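Local coordinates for protein xylanase inhibitor TL-XI (Triticum aestivum, PDB 3G7M) that inhibits xylanases noncompetitively and is a small thaumatin-like protein, consistent with a part in plant defense, at residues Pro83-Glu88 with Tyr98-Thr103; Met111-Ser116 with Leu145-Cys150. The protein carries 4 engineered substitutions. All blocks are in the same frame, centred on the assembly; numbering follows the deposited sequence.

Contact 1 of 2, residues Pro83-Glu88 with Tyr98-Thr103; sequences PTTMAE and YGVTST. Engineered in segment 83-88: Thr84 (natural residue Val).
Ala87 and Val100 face each other as a non-hydrogen-bonded antiparallel pair. Val100 CG2 stands anti to its own N, beside the carbonyl carbon. From there it packs 4.2 Å from Ala87 CB and also lies against Met86 O. Thr85 comes from the same side and crosses this valine at a slant, with Thr85 CG2 4.1 Å from Val100 CG2. Its hydroxyl turns the other way and bonds to Val109 O.

On the other face Met86 pairs with Thr101. With Thr101 OG1 anti to the backbone N (chi1 178°), CG2 is left between N and the carbonyl carbon, facing Met86 CB at 3.8 Å. Thr101 OG1 accepts from Thr103 N at 3.0 Å, closing an ST turn, and also bonds Asp129. The end of Met86 leads away to Tyr47 and Pro80, and Glu88 OE2 bonds Ser90.

Four backbone bonds join the strands. Glu88 N to Gly99 O (2.7 Å) is nearly straight at 174°, and Gly99 N returns to Glu88 O. Met86 and Thr101 make the other two. The strands are the arms of the antiparallel beta hairpin 86-91/95-101, inside the six-stranded sheet of this thaumatin-like fold.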
loop_
_atom_site.group_PDB
_atom_site.type_symbol
_atom_site.label_atom_id
_atom_site.label_comp_id
_atom_site.label_asym_id
_atom_site.label_seq_id
_atom_site.Cartn_x
_atom_site.Cartn_y
_atom_site.Cartn_z
ATOM N N PRO A 83 -10.571 -8.819 5.292
ATOM C CA PRO A 83 -10.658 -7.595 4.553
ATOM C C PRO A 83 -9.294 -6.965 4.433
ATOM O O PRO A 83 -8.398 -7.240 5.262
ATOM C CB PRO A 83 -11.554 -6.742 5.443
ATOM C CG PRO A 83 -11.291 -7.219 6.849
ATOM C CD PRO A 83 -10.702 -8.586 6.754
ATOM N N THR A 84 -9.136 -6.135 3.407
ATOM C CA THR A 84 -7.939 -5.317 3.262
ATOM C C THR A 84 -8.128 -4.151 2.302
ATOM O O THR A 84 -8.786 -4.285 1.269
ATOM C CB THR A 84 -6.718 -6.136 2.812
ATOM O OG1 THR A 84 -5.630 -5.232 2.559
ATOM C CG2 THR A 84 -7.012 -6.994 1.553
ATOM N N THR A 85 -7.550 -3.011 2.651
ATOM C CA THR A 85 -7.614 -1.820 1.813
ATOM C C THR A 85 -6.507 -1.907 0.779
ATOM O O THR A 85 -5.362 -2.146 1.149
ATOM C CB THR A 85 -7.414 -0.563 2.646
ATOM O OG1 THR A 85 -8.438 -0.539 3.682
ATOM C CG2 THR A 85 -7.539 0.682 1.774
ATOM N N MET A 86 -6.859 -1.753 -0.508
ATOM C CA MET A 86 -5.919 -1.916 -1.638
ATOM C C MET A 86 -5.593 -0.644 -2.396
ATOM O O MET A 86 -6.464 -0.041 -3.085
ATOM C CB MET A 86 -6.423 -2.936 -2.638
ATOM C CG MET A 86 -5.930 -4.312 -2.382
ATOM S SD MET A 86 -4.170 -4.441 -2.689
ATOM C CE MET A 86 -4.091 -6.228 -2.969
ATOM N N ALA A 87 -4.313 -0.259 -2.275
ATOM C CA ALA A 87 -3.789 0.842 -3.030
ATOM C C ALA A 87 -2.982 0.325 -4.230
ATOM O O ALA A 87 -2.222 -0.653 -4.107
ATOM C CB ALA A 87 -2.935 1.665 -2.154
ATOM N N GLU A 88 -3.166 0.980 -5.386
ATOM C CA GLU A 88 -2.458 0.648 -6.644
ATOM C C GLU A 88 -1.665 1.849 -7.160
ATOM O O GLU A 88 -2.181 2.953 -7.264
ATOM C CB GLU A 88 -3.466 0.195 -7.715
ATOM C CG GLU A 88 -2.991 -0.887 -8.663
ATOM C CD GLU A 88 -2.474 -0.348 -9.980
ATOM O OE1 GLU A 88 -2.741 -0.965 -11.034
ATOM O OE2 GLU A 88 -1.735 0.656 -9.966
ATOM N N TYR A 98 -2.025 7.012 -9.117
ATOM C CA TYR A 98 -2.242 6.292 -7.854
ATOM C C TYR A 98 -3.735 6.143 -7.527
ATOM O O TYR A 98 -4.475 7.111 -7.520
ATOM C CB TYR A 98 -1.452 6.943 -6.704
ATOM C CG TYR A 98 -1.532 8.462 -6.673
ATOM C CD1 TYR A 98 -0.752 9.245 -7.510
ATOM C CD2 TYR A 98 -2.401 9.106 -5.808
ATOM C CE1 TYR A 98 -0.846 10.605 -7.496
ATOM C CE2 TYR A 98 -2.506 10.485 -5.798
ATOM C CZ TYR A 98 -1.722 11.230 -6.644
ATOM O OH TYR A 98 -1.813 12.612 -6.631
ATOM N N GLY A 99 -4.180 4.915 -7.296
ATOM C CA GLY A 99 -5.596 4.633 -7.063
ATOM C C GLY A 99 -5.768 3.724 -5.873
ATOM O O GLY A 99 -4.806 3.139 -5.385
ATOM N N VAL A 100 -6.992 3.613 -5.381
ATOM C CA VAL A 100 -7.207 2.907 -4.140
ATOM C C VAL A 100 -8.617 2.426 -4.162
ATOM O O VAL A 100 -9.469 3.043 -4.792
ATOM C CB VAL A 100 -6.923 3.855 -2.889
ATOM C CG1 VAL A 100 -7.917 5.040 -2.823
ATOM C CG2 VAL A 100 -6.853 3.066 -1.531
ATOM N N THR A 101 -8.864 1.322 -3.469
ATOM C CA THR A 101 -10.231 0.820 -3.236
ATOM C C THR A 101 -10.466 0.332 -1.814
ATOM O O THR A 101 -9.554 -0.134 -1.155
ATOM C CB THR A 101 -10.566 -0.315 -4.194
ATOM O OG1 THR A 101 -11.894 -0.802 -3.889
ATOM C CG2 THR A 101 -9.563 -1.453 -4.072
ATOM N N SER A 102 -11.696 0.430 -1.342
ATOM C CA SER A 102 -12.066 -0.195 -0.076
ATOM C C SER A 102 -13.415 -0.915 -0.275
ATOM O O SER A 102 -14.253 -1.004 0.623
ATOM C CB SER A 102 -12.076 0.838 1.041
ATOM O OG SER A 102 -13.086 1.782 0.796
ATOM N N THR A 103 -13.610 -1.442 -1.475
ATOM C CA THR A 103 -14.823 -2.151 -1.762
ATOM C C THR A 103 -14.520 -3.533 -2.313
ATOM O O THR A 103 -15.283 -4.485 -2.068
ATOM C CB THR A 103 -15.731 -1.345 -2.705
ATOM O OG1 THR A 103 -15.670 0.030 -2.326
ATOM C CG2 THR A 103 -17.212 -1.808 -2.624
#

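Contact 2 of 2, residues Met111-Ser116 with Leu145-Cys150; sequences MNLKCS and LQIVFC. Engineered in segment 111-116: Asn112 (natural residue Asp).
The Phe149 ring meets Met111 CE at its edge, near the ring plane, with CE 3.3 Å from CE1. The two residues pair across strands 111-115 and 145-149, antiparallel neighbours in the five-stranded sheet of the thaumatin-like fold. Met111 SD sits obliquely, 5.4 Å from the ring centroid and 55° off its normal, a Met-aromatic contact. Ile5, Asn7, Cys9 and Val109 also touch the phenylalanine. Without the ring, as with an alanine here, the Met111 methyl would probably lose its aromatic neighbour and a gap would open beside Ile5.

The second flat group is the amide of Asn112, an engineered residue. Within its own strand ND2 donates to Met111 O at 2.7 Å. That oxygen lies in the amide plane, but the approach at the carbonyl is bent (109° at O).

On these two strands Met111, Leu113, Cys115, Leu145, Ile147 and Phe149 face inward, toward strands 86-91 and 95-101. Leu113 and Ile147 run alongside each other into the interior, the Ile147 CD1 methyl 3.5 Å from Leu113 CG. Leu145 CD2 lies 3.9 Å from Cys115 SG, which is in a disulfide with Cys138. Four backbone bonds tie Asn112 to Val148 and Lys114 to Gln146. On the outer face Asn112 OD1 bonds Arg124, and Gln146 runs on extended until NE2 bonds Thr6 OG1. Lys114 CG sits between its N and carbonyl carbon (chi1 55°), 4.0 Å from Gln146 CB.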
loop_
_atom_site.group_PDB
_atom_site.type_symbol
_atom_site.label_atom_id
_atom_site.label_comp_id
_atom_site.label_asym_id
_atom_site.label_seq_id
_atom_site.Cartn_x
_atom_site.Cartn_y
_atom_site.Cartn_z
ATOM N N MET A 111 -6.759 4.792 4.351
ATOM C CA MET A 111 -5.590 5.219 3.612
ATOM C C MET A 111 -5.702 6.617 3.038
ATOM O O MET A 111 -6.789 7.107 2.771
ATOM C CB MET A 111 -5.310 4.246 2.482
ATOM C CG MET A 111 -4.620 2.980 2.874
ATOM S SD MET A 111 -4.245 2.038 1.384
ATOM C CE MET A 111 -3.704 0.529 2.188
ATOM N N ASN A 112 -4.550 7.248 2.839
ATOM C CA ASN A 112 -4.451 8.484 2.066
ATOM C C ASN A 112 -3.263 8.410 1.090
ATOM O O ASN A 112 -2.092 8.336 1.530
ATOM C CB ASN A 112 -4.277 9.683 2.997
ATOM C CG ASN A 112 -5.524 10.473 3.158
ATOM O OD1 ASN A 112 -5.479 11.697 3.282
ATOM N ND2 ASN A 112 -6.661 9.786 3.170
ATOM N N LEU A 113 -3.551 8.429 -0.219
ATOM C CA LEU A 113 -2.500 8.462 -1.240
ATOM C C LEU A 113 -2.361 9.890 -1.704
ATOM O O LEU A 113 -3.362 10.528 -2.093
ATOM C CB LEU A 113 -2.859 7.567 -2.418
ATOM C CG LEU A 113 -2.799 6.049 -2.156
ATOM C CD1 LEU A 113 -3.980 5.550 -1.290
ATOM C CD2 LEU A 113 -2.779 5.283 -3.467
ATOM N N LYS A 114 -1.138 10.409 -1.634
ATOM C CA LYS A 114 -0.879 11.765 -2.119
ATOM C C LYS A 114 0.455 11.968 -2.865
ATOM O O LYS A 114 1.444 11.278 -2.616
ATOM C CB LYS A 114 -1.068 12.818 -0.999
ATOM C CG LYS A 114 -0.246 12.584 0.254
ATOM C CD LYS A 114 -0.599 13.568 1.368
ATOM C CE LYS A 114 -1.878 13.126 2.073
ATOM N NZ LYS A 114 -2.155 13.991 3.230
ATOM N N CYS A 115 0.450 12.931 -3.786
ATOM C CA CYS A 115 1.631 13.305 -4.523
ATOM C C CYS A 115 1.951 14.775 -4.307
ATOM O O CYS A 115 1.035 15.603 -4.182
ATOM C CB CYS A 115 1.425 13.039 -6.004
ATOM S SG CYS A 115 2.980 12.864 -6.866
ATOM N N SER A 116 3.252 15.091 -4.281
ATOM C CA SER A 116 3.718 16.459 -4.092
ATOM C C SER A 116 3.363 17.360 -5.287
ATOM O O SER A 116 3.410 18.589 -5.194
ATOM C CB SER A 116 5.225 16.465 -3.818
ATOM O OG SER A 116 5.956 15.874 -4.880
ATOM N N LEU A 145 5.744 10.628 -3.998
ATOM C CA LEU A 145 4.541 9.893 -3.604
ATOM C C LEU A 145 4.518 9.515 -2.121
ATOM O O LEU A 145 5.556 9.069 -1.564
ATOM C CB LEU A 145 4.431 8.606 -4.407
ATOM C CG LEU A 145 3.932 8.689 -5.851
ATOM C CD1 LEU A 145 4.019 7.331 -6.479
ATOM C CD2 LEU A 145 2.479 9.167 -5.879
ATOM N N GLN A 146 3.329 9.666 -1.502
ATOM C CA GLN A 146 3.123 9.307 -0.099
ATOM C C GLN A 146 1.835 8.506 0.141
ATOM O O GLN A 146 0.741 8.928 -0.229
ATOM C CB GLN A 146 3.153 10.550 0.779
ATOM C CG GLN A 146 3.366 10.243 2.254
ATOM C CD GLN A 146 3.647 11.492 3.083
ATOM O OE1 GLN A 146 3.461 12.633 2.606
ATOM N NE2 GLN A 146 4.102 11.284 4.330
ATOM N N ILE A 147 1.989 7.341 0.764
ATOM C CA ILE A 147 0.866 6.568 1.251
ATOM C C ILE A 147 0.833 6.694 2.773
ATOM O O ILE A 147 1.805 6.394 3.455
ATOM C CB ILE A 147 1.008 5.109 0.883
ATOM C CG1 ILE A 147 1.515 4.945 -0.550
ATOM C CG2 ILE A 147 -0.273 4.387 1.102
ATOM C CD1 ILE A 147 0.549 5.357 -1.633
ATOM N N VAL A 148 -0.282 7.161 3.312
ATOM C CA VAL A 148 -0.416 7.268 4.761
ATOM C C VAL A 148 -1.484 6.259 5.238
ATOM O O VAL A 148 -2.582 6.122 4.646
ATOM C CB VAL A 148 -0.721 8.758 5.231
ATOM C CG1 VAL A 148 -0.655 8.901 6.746
ATOM C CG2 VAL A 148 0.235 9.744 4.586
ATOM N N PHE A 149 -1.139 5.551 6.311
ATOM C CA PHE A 149 -2.126 4.805 7.100
ATOM C C PHE A 149 -2.583 5.640 8.282
ATOM O O PHE A 149 -1.758 6.225 8.988
ATOM C CB PHE A 149 -1.571 3.457 7.594
ATOM C CG PHE A 149 -1.111 2.544 6.470
ATOM C CD1 PHE A 149 -2.027 1.836 5.727
ATOM C CD2 PHE A 149 0.242 2.422 6.151
ATOM C CE1 PHE A 149 -1.617 1.042 4.721
ATOM C CE2 PHE A 149 0.638 1.611 5.130
ATOM C CZ PHE A 149 -0.299 0.921 4.423
ATOM N N CYS A 150 -3.906 5.660 8.479
ATOM C CA CYS A 150 -4.591 6.467 9.492
ATOM C C CYS A 150 -4.202 7.943 9.324
ATOM O O CYS A 150 -3.536 8.524 10.192
ATOM C CB CYS A 150 -4.368 5.943 10.931
ATOM S SG CYS A 150 -4.653 4.139 11.187
#

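Overall arrangement
Contact 1 and contact 2 are both antiparallel strand pairs, one in each large sheet, with centres about 12 Å apart. They follow in series along the chain. Their inner faces pack against each other: Thr85 O lies 3.3 Å from Met111 CE, and Tyr98 CD1 lies 3.6 Å from Leu145 CD2. Both contacts are mostly buried. The outer faces are mixed: Met86, Asn112 and Val148 are buried, while Glu88, Thr101, Lys114 and Gln146 are partly exposed. Contact 1 joins a local hairpin, where Ala87 and Val100 leave a low inner surface beside the large Tyr98 ring. Contact 2 joins strands distant in sequence, buries more surface, and offers Met111, Leu113, Ile147, Phe149 and disulfide cysteines.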